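DUF3224 domain-containing protein (PDB 2OOJ) is of unknown function but probably folds as an antiparallel beta barrel akin to the allene oxide cyclase-like families and pairs with a second copy of itself. Local coordinates at residues 9-14 with 37-42; 13-18 with 31-36; 49-54 with 64-69; 83-88 with 96-101. All coordinates share one frame; numbering follows the deposited sequence. Where two conformers were deposited one is given.

Interaction 1 of 4, residues 9-14 with 37-42; sequences GKFDVK and KTFYGE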
loop_
_atom_site.group_PDB
_atom_site.type_symbol
_atom_site.label_atom_id
_atom_site.label_comp_id
_atom_site.label_asym_id
_atom_site.label_seq_id
_atom_site.Cartn_x
_atom_site.Cartn_y
_atom_site.Cartn_z
ATOM N N GLY B 9 21.162 5.963 7.193
ATOM C CA GLY B 9 21.547 4.964 8.187
ATOM C C GLY B 9 21.129 3.567 7.789
ATOM O O GLY B 9 20.442 3.401 6.794
ATOM N N LYS B 10 21.563 2.579 8.566
ATOM C CA LYS B 10 21.292 1.171 8.278
ATOM C C LYS B 10 19.931 0.773 8.831
ATOM O O LYS B 10 19.450 1.350 9.781
ATOM C CB LYS B 10 22.369 0.301 8.931
ATOM C CG LYS B 10 23.760 0.654 8.438
ATOM C CD LYS B 10 24.836 -0.306 8.941
ATOM C CE LYS B 10 26.128 -0.048 8.141
ATOM N NZ LYS B 10 27.279 -0.918 8.553
ATOM N N PHE B 11 19.286 -0.193 8.210
ATOM C CA PHE B 11 18.215 -0.911 8.879
ATOM C C PHE B 11 18.232 -2.402 8.505
ATOM O O PHE B 11 18.738 -2.766 7.462
ATOM C CB PHE B 11 16.849 -0.289 8.600
ATOM C CG PHE B 11 16.355 -0.477 7.211
ATOM C CD1 PHE B 11 16.705 0.402 6.204
ATOM C CD2 PHE B 11 15.510 -1.531 6.898
ATOM C CE1 PHE B 11 16.208 0.235 4.926
ATOM C CE2 PHE B 11 15.027 -1.733 5.608
ATOM C CZ PHE B 11 15.366 -0.852 4.621
ATOM N N ASP B 12 17.705 -3.243 9.389
ATOM C CA ASP B 12 17.501 -4.667 9.099
ATOM C C ASP B 12 16.021 -4.939 9.180
ATOM O O ASP B 12 15.338 -4.285 9.914
ATOM C CB ASP B 12 18.263 -5.505 10.137
ATOM C CG ASP B 12 19.746 -5.188 10.141
ATOM O OD1 ASP B 12 20.297 -4.816 9.055
ATOM O OD2 ASP B 12 20.341 -5.282 11.223
ATOM N N VAL B 13 15.531 -5.868 8.385
ATOM C CA VAL B 13 14.130 -6.248 8.420
ATOM C C VAL B 13 14.008 -7.762 8.472
ATOM O O VAL B 13 14.806 -8.460 7.858
ATOM C CB VAL B 13 13.344 -5.681 7.216
ATOM C CG1 VAL B 13 13.968 -6.121 5.938
ATOM C CG2 VAL B 13 11.873 -6.106 7.306
ATOM N N LYS B 14 13.039 -8.239 9.254
ATOM C CA LYS B 14 12.624 -9.639 9.272
ATOM C C LYS B 14 11.197 -9.745 8.778
ATOM O O LYS B 14 10.303 -9.109 9.334
ATOM C CB LYS B 14 12.672 -10.177 10.686
ATOM C CG LYS B 14 12.382 -11.683 10.799
ATOM C CD LYS B 14 12.016 -12.027 12.250
ATOM C CE LYS B 14 11.819 -13.524 12.462
ATOM N NZ LYS B 14 11.586 -13.851 13.903
ATOM N N LYS B 37 11.305 -4.501 12.010
ATOM C CA LYS B 37 12.491 -3.778 11.559
ATOM C C LYS B 37 13.197 -3.079 12.705
ATOM O O LYS B 37 12.583 -2.750 13.726
ATOM C CB LYS B 37 12.160 -2.676 10.557
ATOM C CG LYS B 37 11.533 -3.073 9.284
ATOM C CD LYS B 37 11.667 -1.861 8.302
ATOM C CE LYS B 37 10.756 -2.023 7.120
ATOM N NZ LYS B 37 10.663 -0.765 6.322
ATOM N N THR B 38 14.498 -2.896 12.509
ATOM C CA THR B 38 15.331 -2.082 13.367
ATOM C C THR B 38 16.076 -1.074 12.515
ATOM O O THR B 38 16.711 -1.437 11.556
ATOM C CB THR B 38 16.361 -2.912 14.160
ATOM O OG1 THR B 38 15.678 -3.944 14.880
ATOM C CG2 THR B 38 17.147 -1.998 15.145
ATOM N N PHE B 39 15.985 0.194 12.917
ATOM C CA PHE B 39 16.710 1.300 12.305
ATOM C C PHE B 39 17.842 1.715 13.225
ATOM O O PHE B 39 17.668 1.720 14.437
ATOM C CB PHE B 39 15.779 2.501 12.123
ATOM C CG PHE B 39 14.674 2.258 11.150
ATOM C CD1 PHE B 39 13.470 1.702 11.571
ATOM C CD2 PHE B 39 14.816 2.601 9.818
ATOM C CE1 PHE B 39 12.428 1.475 10.664
ATOM C CE2 PHE B 39 13.784 2.395 8.915
ATOM C CZ PHE B 39 12.583 1.832 9.344
ATOM N N TYR B 40 18.972 2.103 12.647
ATOM C CA TYR B 40 20.183 2.457 13.380
ATOM C C TYR B 40 20.613 3.831 12.942
ATOM O O TYR B 40 20.361 4.239 11.797
ATOM C CB TYR B 40 21.309 1.469 13.014
ATOM C CG TYR B 40 21.034 0.058 13.457
ATOM C CD1 TYR B 40 21.268 -0.337 14.767
ATOM C CD2 TYR B 40 20.520 -0.886 12.568
ATOM C CE1 TYR B 40 21.003 -1.642 15.177
ATOM C CE2 TYR B 40 20.241 -2.174 12.970
ATOM C CZ TYR B 40 20.492 -2.550 14.277
ATOM O OH TYR B 40 20.203 -3.829 14.686
ATOM N N GLY B 41 21.294 4.540 13.827
ATOM C CA GLY B 41 21.841 5.836 13.485
ATOM C C GLY B 41 20.925 6.974 13.912
ATOM O O GLY B 41 20.375 6.983 15.020
ATOM N N GLU B 42 20.759 7.925 13.012
ATOM C CA GLU B 42 19.976 9.128 13.304
ATOM C C GLU B 42 18.512 8.798 13.568
ATOM O O GLU B 42 17.843 9.490 14.329
ATOM C CB GLU B 42 20.101 10.095 12.139
ATOM C CG GLU B 42 21.466 10.652 11.994
ATOM C CD GLU B 42 21.745 11.813 12.929
ATOM O OE1 GLU B 42 20.963 12.062 13.866
ATOM O OE2 GLU B 42 22.788 12.465 12.735
#

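Interaction 2 of 4, residues 13-18 with 31-36; sequences VKLTPE and GRMALD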
loop_
_atom_site.group_PDB
_atom_site.type_symbol
_atom_site.label_atom_id
_atom_site.label_comp_id
_atom_site.label_asym_id
_atom_site.label_seq_id
_atom_site.Cartn_x
_atom_site.Cartn_y
_atom_site.Cartn_z
ATOM N N VAL B 13 15.531 -5.868 8.385
ATOM C CA VAL B 13 14.130 -6.248 8.420
ATOM C C VAL B 13 14.008 -7.762 8.472
ATOM O O VAL B 13 14.806 -8.460 7.858
ATOM C CB VAL B 13 13.344 -5.681 7.216
ATOM C CG1 VAL B 13 13.968 -6.121 5.938
ATOM C CG2 VAL B 13 11.873 -6.106 7.306
ATOM N N LYS B 14 13.039 -8.239 9.254
ATOM C CA LYS B 14 12.624 -9.639 9.272
ATOM C C LYS B 14 11.197 -9.745 8.778
ATOM O O LYS B 14 10.303 -9.109 9.334
ATOM C CB LYS B 14 12.672 -10.177 10.686
ATOM C CG LYS B 14 12.382 -11.683 10.799
ATOM C CD LYS B 14 12.016 -12.027 12.250
ATOM C CE LYS B 14 11.819 -13.524 12.462
ATOM N NZ LYS B 14 11.586 -13.851 13.903
ATOM N N LEU B 15 10.991 -10.587 7.762
ATOM C CA LEU B 15 9.680 -10.803 7.157
ATOM C C LEU B 15 9.207 -12.183 7.534
ATOM O O LEU B 15 9.891 -13.169 7.236
ATOM C CB LEU B 15 9.782 -10.715 5.640
ATOM C CG LEU B 15 10.260 -9.395 5.021
ATOM C CD1 LEU B 15 10.283 -9.551 3.520
ATOM C CD2 LEU B 15 9.349 -8.283 5.391
ATOM N N THR B 16 8.082 -12.259 8.245
ATOM C CA THR B 16 7.501 -13.522 8.649
ATOM C C THR B 16 6.239 -13.809 7.844
ATOM O O THR B 16 5.272 -13.043 7.927
ATOM C CB THR B 16 7.133 -13.486 10.095
ATOM O OG1 THR B 16 8.314 -13.163 10.852
ATOM C CG2 THR B 16 6.543 -14.838 10.528
ATOM N N PRO B 17 6.236 -14.915 7.061
ATOM C CA PRO B 17 5.092 -15.195 6.248
ATOM C C PRO B 17 3.838 -15.390 7.062
ATOM O O PRO B 17 3.865 -15.975 8.166
ATOM C CB PRO B 17 5.498 -16.486 5.519
ATOM C CG PRO B 17 6.950 -16.448 5.495
ATOM C CD PRO B 17 7.286 -15.926 6.836
ATOM N N GLU B 18 2.732 -14.875 6.532
ATOM C CA GLU B 18 1.420 -15.078 7.111
ATOM C C GLU B 18 0.470 -15.540 5.992
ATOM O O GLU B 18 0.799 -15.474 4.797
ATOM C CB GLU B 18 0.893 -13.784 7.743
ATOM C CG GLU B 18 1.779 -13.192 8.794
ATOM C CD GLU B 18 1.318 -11.778 9.241
ATOM O OE1 GLU B 18 1.175 -10.869 8.389
ATOM O OE2 GLU B 18 1.077 -11.580 10.442
ATOM N N GLY B 31 0.887 -12.400 -1.243
ATOM C CA GLY B 31 1.483 -12.672 0.063
ATOM C C GLY B 31 1.034 -11.673 1.096
ATOM O O GLY B 31 0.576 -10.566 0.768
ATOM N N ARG B 32 1.107 -12.111 2.344
ATOM C CA ARG B 32 0.993 -11.253 3.489
ATOM C C ARG B 32 2.151 -11.621 4.392
ATOM O O ARG B 32 2.396 -12.793 4.611
ATOM C CB ARG B 32 -0.321 -11.463 4.237
ATOM C CG ARG B 32 -0.435 -10.534 5.445
ATOM C CD ARG B 32 -1.813 -10.485 5.967
ATOM N NE ARG B 32 -2.296 -11.800 6.395
ATOM C CZ ARG B 32 -2.337 -12.217 7.654
ATOM N NH1 ARG B 32 -1.908 -11.449 8.634
ATOM N NH2 ARG B 32 -2.822 -13.428 7.939
HETATM N N MSE B 33 2.800 -10.614 4.954
HETATM C CA MSE B 33 3.890 -10.853 5.859
HETATM C C MSE B 33 3.870 -9.911 7.025
HETATM O O MSE B 33 3.325 -8.807 6.961
HETATM C CB MSE B 33 5.196 -10.760 5.102
HETATM C CG MSE B 33 5.323 -11.891 4.122
HETATM SE SE MSE B 33 7.087 -12.534 4.042
HETATM C CE MSE B 33 7.694 -11.382 2.754
ATOM N N ALA B 34 4.412 -10.396 8.129
ATOM C CA ALA B 34 4.614 -9.567 9.289
ATOM C C ALA B 34 5.976 -8.963 9.136
ATOM O O ALA B 34 6.921 -9.625 8.699
ATOM C CB ALA B 34 4.543 -10.384 10.583
ATOM N N LEU B 35 6.087 -7.700 9.530
ATOM C CA LEU B 35 7.337 -6.974 9.384
ATOM C C LEU B 35 7.849 -6.612 10.756
ATOM O O LEU B 35 7.108 -6.030 11.545
ATOM C CB LEU B 35 7.120 -5.663 8.630
ATOM C CG LEU B 35 6.637 -5.580 7.189
ATOM C CD1 LEU B 35 6.710 -4.104 6.775
ATOM C CD2 LEU B 35 7.482 -6.467 6.300
ATOM N N ASP B 36 9.121 -6.883 11.007
ATOM C CA ASP B 36 9.820 -6.427 12.218
ATOM C C ASP B 36 11.128 -5.790 11.752
ATOM O O ASP B 36 11.944 -6.448 11.140
ATOM C CB ASP B 36 10.107 -7.581 13.202
ATOM C CG ASP B 36 8.844 -8.083 13.904
ATOM O OD1 ASP B 36 8.375 -7.436 14.852
ATOM O OD2 ASP B 36 8.282 -9.106 13.478
HETATM O O HOH W 1 8.632 -10.572 11.139
HETATM O O HOH W 2 1.740 -14.952 2.541
#

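Interaction 3 of 4, residues 49-54 with 64-69; sequences GEMLSA and YVAIEQ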
loop_
_atom_site.group_PDB
_atom_site.type_symbol
_atom_site.label_atom_id
_atom_site.label_comp_id
_atom_site.label_asym_id
_atom_site.label_seq_id
_atom_site.Cartn_x
_atom_site.Cartn_y
_atom_site.Cartn_z
ATOM N N GLY B 49 4.860 -4.024 11.529
ATOM C CA GLY B 49 3.679 -3.852 10.679
ATOM C C GLY B 49 3.475 -5.047 9.786
ATOM O O GLY B 49 3.946 -6.129 10.107
ATOM N N GLU B 50 2.792 -4.840 8.655
ATOM C CA GLU B 50 2.565 -5.873 7.696
ATOM C C GLU B 50 2.731 -5.331 6.296
ATOM O O GLU B 50 2.640 -4.134 6.075
ATOM C CB GLU B 50 1.180 -6.492 7.861
ATOM C CG GLU B 50 0.992 -7.133 9.207
ATOM C CD GLU B 50 -0.330 -7.864 9.317
ATOM O OE1 GLU B 50 -0.409 -8.983 8.773
ATOM O OE2 GLU B 50 -1.284 -7.301 9.890
HETATM N N MSE B 51 2.999 -6.254 5.381
HETATM C CA MSE B 51 3.101 -6.006 3.969
HETATM C C MSE B 51 2.176 -6.976 3.253
HETATM O O MSE B 51 1.918 -8.084 3.734
HETATM C CB MSE B 51 4.535 -6.268 3.542
HETATM C CG MSE B 51 4.773 -6.264 2.043
HETATM SE SE MSE B 51 6.636 -6.858 1.610
HETATM C CE MSE B 51 6.919 -7.724 3.072
ATOM N N LEU B 52 1.680 -6.539 2.106
ATOM C CA LEU B 52 0.887 -7.340 1.179
ATOM C C LEU B 52 1.670 -7.246 -0.120
ATOM O O LEU B 52 2.209 -6.198 -0.426
ATOM C CB LEU B 52 -0.510 -6.751 1.016
ATOM C CG LEU B 52 -1.297 -6.573 2.305
ATOM C CD1 LEU B 52 -2.591 -5.813 2.016
ATOM C CD2 LEU B 52 -1.556 -7.948 2.980
ATOM N N SER B 53 1.791 -8.354 -0.847
ATOM C CA SER B 53 2.550 -8.376 -2.079
ATOM C C SER B 53 1.800 -9.132 -3.174
ATOM O O SER B 53 0.991 -10.012 -2.912
ATOM C CB SER B 53 3.896 -9.053 -1.849
ATOM O OG SER B 53 3.688 -10.345 -1.379
ATOM N N ALA B 54 2.072 -8.764 -4.406
ATOM C CA ALA B 54 1.657 -9.534 -5.558
ATOM C C ALA B 54 2.860 -9.688 -6.484
ATOM O O ALA B 54 3.328 -8.708 -7.061
ATOM C CB ALA B 54 0.521 -8.805 -6.278
ATOM N N TYR B 64 4.021 -4.166 -4.012
ATOM C CA TYR B 64 3.781 -4.401 -2.612
ATOM C C TYR B 64 3.301 -3.089 -1.944
ATOM O O TYR B 64 3.504 -1.990 -2.475
ATOM C CB TYR B 64 5.037 -4.938 -1.952
ATOM C CG TYR B 64 6.010 -3.907 -1.446
ATOM C CD1 TYR B 64 6.994 -3.368 -2.251
ATOM C CD2 TYR B 64 5.945 -3.492 -0.128
ATOM C CE1 TYR B 64 7.892 -2.395 -1.731
ATOM C CE2 TYR B 64 6.800 -2.555 0.385
ATOM C CZ TYR B 64 7.775 -2.007 -0.410
ATOM O OH TYR B 64 8.628 -1.061 0.176
ATOM N N VAL B 65 2.647 -3.261 -0.822
ATOM C CA VAL B 65 2.218 -2.163 0.077
ATOM C C VAL B 65 2.516 -2.639 1.505
ATOM O O VAL B 65 2.698 -3.841 1.718
ATOM C CB VAL B 65 0.744 -1.811 -0.100
ATOM C CG1 VAL B 65 0.444 -1.405 -1.505
ATOM C CG2 VAL B 65 -0.224 -2.927 0.336
ATOM N N ALA B 66 2.622 -1.704 2.442
ATOM C CA ALA B 66 2.907 -2.012 3.835
ATOM C C ALA B 66 2.540 -0.794 4.665
ATOM O O ALA B 66 2.562 0.305 4.145
ATOM C CB ALA B 66 4.383 -2.336 3.997
ATOM N N ILE B 67 2.238 -1.024 5.944
ATOM C CA ILE B 67 2.088 -0.010 6.980
ATOM C C ILE B 67 2.825 -0.529 8.190
ATOM O O ILE B 67 2.657 -1.679 8.587
ATOM C CB ILE B 67 0.593 0.232 7.334
ATOM C CG1 ILE B 67 -0.069 0.958 6.143
ATOM C CG2 ILE B 67 0.407 1.055 8.597
ATOM C CD1 ILE B 67 -1.511 1.336 6.370
ATOM N N GLU B 68 3.670 0.321 8.752
ATOM C CA GLU B 68 4.430 -0.018 9.919
ATOM C C GLU B 68 4.381 1.121 10.919
ATOM O O GLU B 68 4.414 2.266 10.550
ATOM C CB GLU B 68 5.879 -0.371 9.575
ATOM C CG GLU B 68 6.662 0.717 8.943
ATOM C CD GLU B 68 8.087 0.314 8.524
ATOM O OE1 GLU B 68 8.873 -0.123 9.382
ATOM O OE2 GLU B 68 8.443 0.495 7.338
ATOM N N GLN B 69 4.322 0.748 12.189
ATOM C CA GLN B 69 4.449 1.664 13.313
ATOM C C GLN B 69 5.900 1.647 13.811
ATOM O O GLN B 69 6.433 0.583 14.232
ATOM C CB GLN B 69 3.503 1.200 14.421
ATOM C CG GLN B 69 3.530 2.000 15.722
ATOM C CD GLN B 69 2.975 3.353 15.626
ATOM O OE1 GLN B 69 1.754 3.537 15.663
ATOM N NE2 GLN B 69 3.863 4.358 15.546
#

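Interaction 4 of 4, residues 83-88 with 96-101; sequences LQHFGI and LHLEVV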
loop_
_atom_site.group_PDB
_atom_site.type_symbol
_atom_site.label_atom_id
_atom_site.label_comp_id
_atom_site.label_asym_id
_atom_site.label_seq_id
_atom_site.Cartn_x
_atom_site.Cartn_y
_atom_site.Cartn_z
ATOM N N LEU B 83 4.879 4.663 8.956
ATOM C CA LEU B 83 5.319 4.679 7.571
ATOM C C LEU B 83 4.398 3.836 6.676
ATOM O O LEU B 83 3.977 2.769 7.064
ATOM C CB LEU B 83 6.744 4.167 7.464
ATOM C CG LEU B 83 7.904 5.046 7.947
ATOM C CD1 LEU B 83 9.184 4.228 8.048
ATOM C CD2 LEU B 83 8.058 6.227 6.991
ATOM N N GLN B 84 4.107 4.354 5.480
ATOM C CA GLN B 84 3.192 3.738 4.517
ATOM C C GLN B 84 3.883 3.621 3.214
ATOM O O GLN B 84 4.431 4.620 2.722
ATOM C CB GLN B 84 1.917 4.575 4.383
ATOM C CG GLN B 84 0.806 3.882 3.515
ATOM C CD GLN B 84 -0.529 4.580 3.651
ATOM O OE1 GLN B 84 -1.089 4.651 4.746
ATOM N NE2 GLN B 84 -1.070 5.056 2.537
ATOM N N HIS B 85 3.936 2.384 2.697
ATOM C CA HIS B 85 4.671 2.033 1.499
ATOM C C HIS B 85 3.767 1.646 0.317
ATOM O O HIS B 85 2.794 0.911 0.455
ATOM C CB HIS B 85 5.549 0.777 1.710
ATOM C CG HIS B 85 6.395 0.768 2.945
ATOM N ND1 HIS B 85 7.712 0.367 2.909
ATOM C CD2 HIS B 85 6.110 1.000 4.250
ATOM C CE1 HIS B 85 8.201 0.361 4.138
ATOM N NE2 HIS B 85 7.254 0.761 4.969
ATOM N N PHE B 86 4.165 2.059 -0.879
ATOM C CA PHE B 86 3.532 1.596 -2.081
ATOM C C PHE B 86 4.650 1.459 -3.078
ATOM O O PHE B 86 5.285 2.449 -3.413
ATOM C CB PHE B 86 2.533 2.624 -2.548
ATOM C CG PHE B 86 1.854 2.324 -3.863
ATOM C CD1 PHE B 86 2.459 2.636 -5.063
ATOM C CD2 PHE B 86 0.551 1.855 -3.872
ATOM C CE1 PHE B 86 1.793 2.426 -6.275
ATOM C CE2 PHE B 86 -0.144 1.650 -5.069
ATOM C CZ PHE B 86 0.492 1.925 -6.275
ATOM N N GLY B 87 4.903 0.225 -3.509
ATOM C CA GLY B 87 5.996 -0.088 -4.424
ATOM C C GLY B 87 5.453 -0.850 -5.610
ATOM O O GLY B 87 4.668 -1.778 -5.454
ATOM N N ILE B 88 5.817 -0.398 -6.795
ATOM C CA ILE B 88 5.522 -1.046 -8.066
ATOM C C ILE B 88 6.840 -1.270 -8.810
ATOM O O ILE B 88 7.560 -0.324 -9.109
ATOM C CB ILE B 88 4.606 -0.171 -8.947
ATOM C CG1 ILE B 88 3.227 -0.019 -8.324
ATOM C CG2 ILE B 88 4.390 -0.812 -10.331
ATOM C CD1 ILE B 88 2.336 -1.245 -8.483
ATOM N N LEU B 96 9.283 3.240 -5.564
ATOM C CA LEU B 96 8.735 3.159 -4.205
ATOM C C LEU B 96 8.313 4.527 -3.740
ATOM O O LEU B 96 9.094 5.459 -3.820
ATOM C CB LEU B 96 9.779 2.637 -3.234
ATOM C CG LEU B 96 9.306 2.529 -1.776
ATOM C CD1 LEU B 96 8.124 1.569 -1.630
ATOM C CD2 LEU B 96 10.447 2.121 -0.844
ATOM N N HIS B 97 7.071 4.639 -3.283
ATOM C CA HIS B 97 6.623 5.778 -2.495
ATOM C C HIS B 97 6.514 5.356 -1.016
ATOM O O HIS B 97 5.807 4.411 -0.690
ATOM C CB HIS B 97 5.274 6.279 -2.969
ATOM C CG HIS B 97 4.809 7.479 -2.210
ATOM N ND1 HIS B 97 5.393 8.719 -2.354
ATOM C CD2 HIS B 97 3.872 7.612 -1.242
ATOM C CE1 HIS B 97 4.803 9.573 -1.535
ATOM N NE2 HIS B 97 3.871 8.930 -0.857
ATOM N N LEU B 98 7.212 6.058 -0.141
ATOM C CA LEU B 98 7.252 5.708 1.263
ATOM C C LEU B 98 7.202 7.026 2.024
ATOM O O LEU B 98 8.102 7.851 1.884
ATOM C CB LEU B 98 8.519 4.998 1.549
ATOM C CG LEU B 98 8.893 4.569 2.959
ATOM C CD1 LEU B 98 7.802 3.836 3.662
ATOM C CD2 LEU B 98 10.186 3.690 2.878
ATOM N N GLU B 99 6.114 7.225 2.761
ATOM C CA GLU B 99 5.898 8.501 3.468
ATOM C C GLU B 99 5.427 8.272 4.889
ATOM O O GLU B 99 4.843 7.242 5.212
ATOM C CB GLU B 99 4.930 9.392 2.701
ATOM C CG GLU B 99 3.503 9.057 2.818
ATOM C CD GLU B 99 2.616 10.081 2.123
ATOM O OE1 GLU B 99 2.561 10.042 0.894
ATOM O OE2 GLU B 99 1.965 10.905 2.806
ATOM N N VAL B 100 5.677 9.269 5.731
ATOM C CA VAL B 100 5.088 9.319 7.068
ATOM C C VAL B 100 3.602 9.669 6.891
ATOM O O VAL B 100 3.284 10.591 6.188
ATOM C CB VAL B 100 5.768 10.394 7.943
ATOM C CG1 VAL B 100 4.981 10.640 9.175
ATOM C CG2 VAL B 100 7.206 9.964 8.318
ATOM N N VAL B 101 2.710 8.929 7.550
ATOM C CA VAL B 101 1.303 9.197 7.471
ATOM C C VAL B 101 1.099 10.476 8.265
ATOM O O VAL B 101 1.470 10.529 9.440
ATOM C CB VAL B 101 0.442 8.064 8.019
ATOM C CG1 VAL B 101 -1.040 8.411 7.952
ATOM C CG2 VAL B 101 0.679 6.767 7.184
#

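Interaction 1 of 4, residues 9-14 with 37-42
D12 and T38 exchange two backbone hydrogen bonds: D12 N donates to T38 O at 3.0 Å, and T38 N donates to D12 O at 3.1 Å, the straighter of the two with 166° at the hydrogen. Farther along, Y40 N donates a hydrogen bond to K10 O, 3.0 Å away. The carbonyls of the D12-T38 pair carry a second, weaker load, since F11 CA lies 3.1 Å from T38 O and K37 CA 3.3 Å from D12 O as CA-H...O contacts. The D12-T38 pair belongs to the antiparallel hairpin of strands 5-18 and 29-39, part of a curled sheet consistent with the barrel of the family's clan, and Y40 follows just past the end of the second strand. F11, V13, K37 and F39 occupy one face of the hairpin, D12 and T38 the other. On the first face F11 CB rests 3.7 Å from F39 CD2, the two rings meeting obliquely with planes 33° apart, and strand 112-121 packs against both through I118 and M116. K37 puts CG opposite its carbonyl carbon (chi1 -61°) and runs extended from there alongside V13 and F11, with CG 3.6 Å from V13 CG2. That path carries the buried ammonium NZ to E68, with which it forms a salt bridge. On the second face the carboxylate of D12 divides its work. OD1 accepts a hydrogen bond from Q124 NE2, whereas OD2 comes up to the edge of the Y40 ring, 3.6 Å from CE2. The backbone carbonyl of Y40 has its own partner, Y127 OH on strand 124-133.

Interaction 2 of 4, residues 13-18 with 31-36
R32 and E18 meet through a bend in one side chain and a straight run in the other: R32 leaves the strand extended and turns at chi3 (60°), which brings its guanidinium up to E18 CB, lying over the centre of one face, 3.6 Å from R32 CZ. E18 holds CG opposite its carbonyl carbon (chi1 -57°) and extends from there, carrying OE1 to 3.1 Å from R32 NH1. The oxygen is well out of the guanidinium plane, making this salt bridge charge attraction with no N-H aimed at it. NH1 also bridges to E50, and NH2 bonds N19 O. A leucine in place of R32 would probably leave the neighbouring carboxylates of E18 and E50 without the positive charge they share, and N19 O without its donor. Backbone bonds in both directions tie K14 to D36 and T16 to A34, with A34 N 2.8 Å from T16 O. One water lies within hydrogen-bonding distance of K14 O, T16 OG1 and D36 OD2, 2.8 Å from the last, with more acceptors about it than protons to give. That same D36 OD2 meets Y21 OH of the second subunit, and Y21 there also packs on A34. With strand axes at 143°, this is a strongly twisted antiparallel beta hairpin at a subunit interface.

Interaction 3 of 4, residues 49-54 with 64-69
M51, modelled as selenomethionine, and Y64 lean obliquely against each other on one face of the hairpin. M51 directs CG away from its backbone N (chi1 171°), bringing CG to 3.7 Å from Y64 CD2. Y64 CG sits between backbone N and carbonyl carbon (chi1 87°), which leaves CD2 beside M51 CG. The result is a Met-aromatic contact in which the selenium SE of M51 lies 4.7 Å from the centroid of the Y64 ring and 44° off its normal. M51 CB also faces A66 CB at 4.0 Å. On the other face L52 and V65 touch, L52 CB lying 3.9 Å from V65 CG2. Their backbones are joined in both directions, with L52 N 2.9 Å from V65 O, and E50 and I67 form a like pair. G49 lets the chains close in: its CA is 3.2 Å from I67 O, and a CB there would clash with that oxygen and with E68 CA. The hairpin of strands 43-55 and 62-71 lies between strand 29-39, bonded to the first, and strand 77-90, bonded to the second, while L52 and V65 pack on I67 and V65 of the second subunit.

Interaction 4 of 4, residues 83-88 with 96-101
L98 lays its methyl CD1 squarely over the imidazole of H85, 3.3 Å from the ring centroid and only 6° off the normal, a close CH-pi contact between neighbours across the antiparallel hairpin of strands 77-90 and 93-107. With H85 CG opposite the carbonyl carbon (chi1 -48°) and L98 CG opposite its own backbone N, the two side chains run side by side. The same methyl of L98 also lies 4.0 Å from L83 CB, and L83 CD2 meets V100 CG2, extending the apolar row. Nearer the other end, L96 CD1 approaches F86 O at 3.5 Å, beside G87, where a CB would sit tightly against that methyl. What fixes the rotation of the imidazole comes from strand 62-71: ND1 is hydrogen-bonded to Y64 OH and NE2 to E68 OE2. A phenylalanine in place of H85 would probably leave Y64 OH without this partner and take one bond from the carboxylate of E68. Backbone hydrogen bonds in both directions set the register, joining Q84 with E99 and F86 with H97, the shortest being H97 N to F86 O at 2.8 Å. On the face opposite H85, Q84 CB lies 3.8 Å from V101 CG2, and its NE2 reaches out to G87 O of the second subunit. The F86 ring meets H97 of the second subunit and the H97 ring meets F86 there, while E99 OE2 is salt-bridged to R95 of that subunit. Along the strand, H97 NE2 points nearly straight (171°) at E99 OE1, though the bond is so short as modelled that its exact length is doubtful.

In the fold
Along the chain, interactions 1 and 2 come first, from neighbouring parts of the same hairpin, strands 5-18 and 29-39, with centres about 16 Å apart and V13 and K14 in common. Interaction 3 follows on strands 43-55 and 62-71, its centre about 8 Å from that of interaction 2, and interaction 4 on strands 77-90 and 93-107, its centre about 9 Å from that of interaction 3. Each hairpin is bonded to the next, so one curled antiparallel sheet carries all four. Interactions 1 and 3, on opposite sides of the chain's centre, are nonetheless linked by K37 and E68, as would suit a barrel interior. Interactions 2, 3 and 4 also face the second subunit, which interaction 1 does not touch.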